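Local structure of acyl-CoA dehydrogenase (Mycobacterium thermoresistibile, 3PFD) at residues P40-V45 against R92-A97; Q268-A273 against E343-A348. The protein catalyses, most probably, the FAD-dependent oxidation of saturated acyl-CoA esters to 2,3-dehydroacyl-CoA in fatty acid metabolism. All blocks are in the same frame, centred on the assembly; numbering follows the deposited sequence.

Overall arrangement
Contacts 1 and 2 are both buried and lack hydrogen bonds across them, yet they join different elements by different chemistry. Contact 1 lies in the N-terminal domain, where helix 24-47 packs on the turn that starts helix 95-114, and a capping carboxylate forms part of the interface. Contact 2 lies in the C-terminal domain between helices 256-280 and 326-352 and is made chiefly by methyl groups. Their centres are about 15 Å apart, and R92 links them: its NH2 forms a salt bridge with D272 OD2, while its CG packs on G269. Side chains of both contacts also touch helix 363-373.

Contact 1 (P40-V45 against R92-A97); sequences PYAAEV and RVDCSA
A42 lies against one side of the D94 carboxylate, toward OD2, and the N-H of A97 comes from the opposite side. This is an N-cap at the start of helix 95-114, packed against helix 24-47 in the helical N-terminal domain of the acyl-CoA dehydrogenase fold. On the capping side, A97 N donates to D94 OD1 over 2.8 Å in a nearly straight bond of 172°, arriving well above the carboxylate plane. On the other, A42 CA lies 3.4 Å from D94 OD2, so one oxygen serves the helix end and the second rests on an alanine. With CG anti to the backbone N of D94 (chi1 180°), the carboxylate reaches both the helix start and the neighbouring helix. The amides at that start would probably favour its negative charge. The other flat group, the Y41 ring, carries P40 CB over its rim at 4.1 Å above the plane and turns away from D94.

V45 lies one turn after A42, its side chain crossing that of D94 at roughly a right angle. Both its methyls approach OD2, and CG1 also reaches S96 CB at 4.2 Å. R50 and P52 pack on V45 as well, and R365 of helix 363-373 meets A42, burying this junction among several elements. The side chain of S96 is about 9 Å from the bound reduced flavin cofactor. Tightest of all is the approach of the A42 methyl to the peptide between V93 and D94, where A42 CB is 3.2 Å from V93 O.

Contact 2 (Q268-A273 against E343-A348); sequences QGALDA and EVTTDA
Two helices pack here through small side chains in the interior of the C-terminal helical domain: A270 on helix 256-280 meets V344, T345 and A348 on helix 326-352. The short segments run in the same direction, their axes inclined by 25° and 8.8 Å apart at closest approach. Two alanines, A270 and A348, face each other across the gap. The single methyl of A270 points at the other helix and touches A348 CB at 3.7 Å, methyl against methyl, with T345 CG2 at 3.9 Å and V344 CG1 flanking it on the same helix. V344 CG1 also passes near the backbone N of L271.

T345 divides its branches between two tasks. A chi1 of 61° turns OG1 back along its own helix, where it is hydrogen-bonded to A341 O, and gives CG2 to the apolar interface. On the far side of helix 256-280, Q268 NE2 donates to D272 OD1 at 2.8 Å, in the plane of its own amide and on the syn side of the D272 carboxylate, tilted 27° out of its plane. Helix 292-321 covers L271, and helix 363-373 reaches A270 and T345. T346 lies at the boundary with the second subunit, whose K371 NZ is hydrogen-bonded to T346 O. Further on, helix 326-352 supplies Q350 and L351 to a cofactor pocket. The whole is the helical bundle characteristic of the acyl-CoA dehydrogenase C-terminal domain.

Contact 1 (P40-V45 against R92-A97)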
loop_
_atom_site.group_PDB
_atom_site.type_symbol
_atom_site.label_atom_id
_atom_site.label_comp_id
_atom_site.label_asym_id
_atom_site.label_seq_id
_atom_site.Cartn_x
_atom_site.Cartn_y
_atom_site.Cartn_z
ATOM N N PRO C 40 -6.807 -28.353 -18.404
ATOM C CA PRO C 40 -5.883 -29.505 -18.242
ATOM C C PRO C 40 -4.497 -29.337 -18.894
ATOM O O PRO C 40 -3.545 -29.989 -18.466
ATOM C CB PRO C 40 -6.660 -30.691 -18.865
ATOM C CG PRO C 40 -8.140 -30.294 -18.735
ATOM C CD PRO C 40 -8.117 -28.772 -18.956
ATOM N N TYR C 41 -4.384 -28.452 -19.886
ATOM C CA TYR C 41 -3.121 -28.249 -20.623
ATOM C C TYR C 41 -2.306 -27.027 -20.191
ATOM O O TYR C 41 -1.138 -26.894 -20.550
ATOM C CB TYR C 41 -3.393 -28.221 -22.135
ATOM C CG TYR C 41 -4.273 -29.376 -22.549
ATOM C CD1 TYR C 41 -3.728 -30.644 -22.751
ATOM C CD2 TYR C 41 -5.657 -29.216 -22.677
ATOM C CE1 TYR C 41 -4.532 -31.732 -23.107
ATOM C CE2 TYR C 41 -6.482 -30.299 -23.019
ATOM C CZ TYR C 41 -5.910 -31.553 -23.240
ATOM O OH TYR C 41 -6.710 -32.629 -23.592
ATOM N N ALA C 42 -2.913 -26.158 -19.386
ATOM C CA ALA C 42 -2.290 -24.906 -18.955
ATOM C C ALA C 42 -0.909 -25.063 -18.308
ATOM O O ALA C 42 -0.003 -24.300 -18.635
ATOM C CB ALA C 42 -3.247 -24.134 -18.037
ATOM N N ALA C 43 -0.748 -26.033 -17.397
ATOM C CA ALA C 43 0.557 -26.315 -16.790
ATOM C C ALA C 43 1.650 -26.669 -17.818
ATOM O O ALA C 43 2.747 -26.120 -17.770
ATOM C CB ALA C 43 0.457 -27.426 -15.732
ATOM N N GLU C 44 1.327 -27.594 -18.723
ATOM C CA GLU C 44 2.225 -28.065 -19.775
ATOM C C GLU C 44 2.486 -26.952 -20.793
ATOM O O GLU C 44 3.598 -26.778 -21.230
ATOM C CB GLU C 44 1.654 -29.342 -20.418
ATOM C CG GLU C 44 2.254 -29.854 -21.743
ATOM C CD GLU C 44 1.564 -31.174 -22.206
ATOM O OE1 GLU C 44 1.215 -31.958 -21.308
ATOM O OE2 GLU C 44 1.373 -31.440 -23.418
ATOM N N VAL C 45 1.472 -26.170 -21.129
ATOM C CA VAL C 45 1.673 -24.982 -21.972
ATOM C C VAL C 45 2.823 -24.089 -21.435
ATOM O O VAL C 45 3.737 -23.702 -22.167
ATOM C CB VAL C 45 0.325 -24.214 -22.159
ATOM C CG1 VAL C 45 0.517 -22.776 -22.728
ATOM C CG2 VAL C 45 -0.604 -25.028 -23.061
ATOM N N ARG C 92 -8.582 -16.925 -16.452
ATOM C CA ARG C 92 -8.792 -17.597 -15.172
ATOM C C ARG C 92 -8.108 -18.956 -15.127
ATOM O O ARG C 92 -7.717 -19.402 -14.032
ATOM C CB ARG C 92 -10.303 -17.777 -14.921
ATOM C CG ARG C 92 -10.715 -18.223 -13.522
ATOM C CD ARG C 92 -12.231 -18.108 -13.321
ATOM N NE ARG C 92 -12.630 -18.901 -12.167
ATOM C CZ ARG C 92 -12.902 -20.212 -12.197
ATOM N NH1 ARG C 92 -12.906 -20.898 -13.350
ATOM N NH2 ARG C 92 -13.210 -20.843 -11.059
ATOM N N VAL C 93 -8.005 -19.641 -16.271
ATOM C CA VAL C 93 -7.349 -20.967 -16.278
ATOM C C VAL C 93 -6.028 -21.012 -17.064
ATOM O O VAL C 93 -5.153 -21.866 -16.789
ATOM C CB VAL C 93 -8.295 -22.128 -16.716
ATOM C CG1 VAL C 93 -9.556 -22.235 -15.791
ATOM C CG2 VAL C 93 -8.701 -22.016 -18.198
ATOM N N ASP C 94 -5.866 -20.092 -18.022
ATOM C CA ASP C 94 -4.648 -20.097 -18.819
ATOM C C ASP C 94 -4.483 -18.783 -19.549
ATOM O O ASP C 94 -5.205 -18.490 -20.503
ATOM C CB ASP C 94 -4.698 -21.257 -19.810
ATOM C CG ASP C 94 -3.492 -21.338 -20.681
ATOM O OD1 ASP C 94 -2.866 -20.289 -20.975
ATOM O OD2 ASP C 94 -3.202 -22.464 -21.125
ATOM N N CYS C 95 -3.532 -17.987 -19.087
ATOM C CA CYS C 95 -3.389 -16.632 -19.607
ATOM C C CYS C 95 -2.840 -16.667 -21.028
ATOM O O CYS C 95 -3.311 -15.905 -21.879
ATOM C CB CYS C 95 -2.527 -15.788 -18.680
ATOM S SG CYS C 95 -2.455 -14.020 -19.052
ATOM N N SER C 96 -1.901 -17.570 -21.325
ATOM C CA SER C 96 -1.444 -17.671 -22.731
ATOM C C SER C 96 -2.609 -17.917 -23.689
ATOM O O SER C 96 -2.689 -17.308 -24.747
ATOM C CB SER C 96 -0.352 -18.714 -22.920
ATOM O OG SER C 96 0.786 -18.409 -22.127
ATOM N N ALA C 97 -3.498 -18.827 -23.312
ATOM C CA ALA C 97 -4.682 -19.132 -24.104
ATOM C C ALA C 97 -5.594 -17.921 -24.284
ATOM O O ALA C 97 -6.140 -17.716 -25.381
ATOM C CB ALA C 97 -5.456 -20.323 -23.479
#

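Contact 2 (Q268-A273 against E343-A348)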
loop_
_atom_site.group_PDB
_atom_site.type_symbol
_atom_site.label_atom_id
_atom_site.label_comp_id
_atom_site.label_asym_id
_atom_site.label_seq_id
_atom_site.Cartn_x
_atom_site.Cartn_y
_atom_site.Cartn_z
ATOM N N GLN C 268 -8.994 -13.854 -10.328
ATOM C CA GLN C 268 -10.151 -14.661 -9.928
ATOM C C GLN C 268 -9.747 -16.126 -9.740
ATOM O O GLN C 268 -10.117 -16.758 -8.733
ATOM C CB GLN C 268 -11.284 -14.571 -10.969
ATOM C CG GLN C 268 -12.538 -15.375 -10.544
ATOM C CD GLN C 268 -13.220 -14.753 -9.307
ATOM O OE1 GLN C 268 -13.528 -13.576 -9.311
ATOM N NE2 GLN C 268 -13.471 -15.554 -8.275
ATOM N N GLY C 269 -8.962 -16.638 -10.691
ATOM C CA GLY C 269 -8.502 -18.011 -10.662
ATOM C C GLY C 269 -7.555 -18.235 -9.497
ATOM O O GLY C 269 -7.623 -19.289 -8.838
ATOM N N ALA C 270 -6.682 -17.260 -9.227
ATOM C CA ALA C 270 -5.766 -17.343 -8.075
ATOM C C ALA C 270 -6.563 -17.342 -6.768
ATOM O O ALA C 270 -6.348 -18.189 -5.895
ATOM C CB ALA C 270 -4.741 -16.190 -8.081
ATOM N N LEU C 271 -7.501 -16.403 -6.644
ATOM C CA LEU C 271 -8.416 -16.379 -5.485
ATOM C C LEU C 271 -9.225 -17.684 -5.342
ATOM O O LEU C 271 -9.336 -18.219 -4.240
ATOM C CB LEU C 271 -9.380 -15.187 -5.563
ATOM C CG LEU C 271 -10.552 -15.201 -4.561
ATOM C CD1 LEU C 271 -9.986 -14.973 -3.134
ATOM C CD2 LEU C 271 -11.613 -14.157 -4.898
ATOM N N ASP C 272 -9.821 -18.182 -6.431
ATOM C CA ASP C 272 -10.555 -19.466 -6.356
ATOM C C ASP C 272 -9.669 -20.592 -5.825
ATOM O O ASP C 272 -10.103 -21.389 -4.973
ATOM C CB ASP C 272 -11.082 -19.907 -7.713
ATOM C CG ASP C 272 -12.134 -18.980 -8.273
ATOM O OD1 ASP C 272 -12.697 -18.153 -7.536
ATOM O OD2 ASP C 272 -12.366 -19.072 -9.490
ATOM N N ALA C 273 -8.442 -20.684 -6.349
ATOM C CA ALA C 273 -7.500 -21.720 -5.902
ATOM C C ALA C 273 -7.177 -21.547 -4.402
ATOM O O ALA C 273 -7.192 -22.532 -3.661
ATOM C CB ALA C 273 -6.183 -21.719 -6.782
ATOM N N GLU C 343 -1.044 -7.938 -7.021
ATOM C CA GLU C 343 -1.211 -8.076 -5.583
ATOM C C GLU C 343 -1.928 -9.393 -5.218
ATOM O O GLU C 343 -1.489 -10.102 -4.337
ATOM C CB GLU C 343 -1.948 -6.837 -4.989
ATOM C CG GLU C 343 -2.451 -7.029 -3.528
ATOM C CD GLU C 343 -3.248 -5.816 -2.996
ATOM O OE1 GLU C 343 -3.738 -5.867 -1.843
ATOM O OE2 GLU C 343 -3.410 -4.821 -3.737
ATOM N N VAL C 344 -3.017 -9.708 -5.902
ATOM C CA VAL C 344 -3.810 -10.908 -5.604
ATOM C C VAL C 344 -3.022 -12.198 -5.804
ATOM O O VAL C 344 -3.045 -13.085 -4.928
ATOM C CB VAL C 344 -5.142 -10.955 -6.432
ATOM C CG1 VAL C 344 -5.767 -12.340 -6.400
ATOM C CG2 VAL C 344 -6.146 -9.912 -5.892
ATOM N N THR C 345 -2.308 -12.294 -6.928
ATOM C CA THR C 345 -1.523 -13.500 -7.246
ATOM C C THR C 345 -0.310 -13.669 -6.332
ATOM O O THR C 345 0.025 -14.793 -5.988
ATOM C CB THR C 345 -1.061 -13.552 -8.716
ATOM O OG1 THR C 345 -0.234 -12.432 -9.003
ATOM C CG2 THR C 345 -2.268 -13.580 -9.683
ATOM N N THR C 346 0.330 -12.558 -5.951
ATOM C CA THR C 346 1.403 -12.564 -4.927
ATOM C C THR C 346 0.890 -13.137 -3.596
ATOM O O THR C 346 1.565 -13.953 -2.966
ATOM C CB THR C 346 2.007 -11.147 -4.709
ATOM O OG1 THR C 346 2.527 -10.686 -5.957
ATOM C CG2 THR C 346 3.164 -11.174 -3.724
ATOM N N ASP C 347 -0.302 -12.689 -3.202
ATOM C CA ASP C 347 -1.028 -13.187 -2.024
ATOM C C ASP C 347 -1.409 -14.671 -2.107
ATOM O O ASP C 347 -1.264 -15.411 -1.128
ATOM C CB ASP C 347 -2.314 -12.367 -1.818
ATOM C CG ASP C 347 -2.059 -11.004 -1.200
ATOM O OD1 ASP C 347 -0.898 -10.697 -0.759
ATOM O OD2 ASP C 347 -3.039 -10.222 -1.182
ATOM N N ALA C 348 -1.904 -15.099 -3.264
ATOM C CA ALA C 348 -2.325 -16.487 -3.436
ATOM C C ALA C 348 -1.160 -17.465 -3.325
ATOM O O ALA C 348 -1.288 -18.528 -2.704
ATOM C CB ALA C 348 -3.085 -16.667 -4.774
#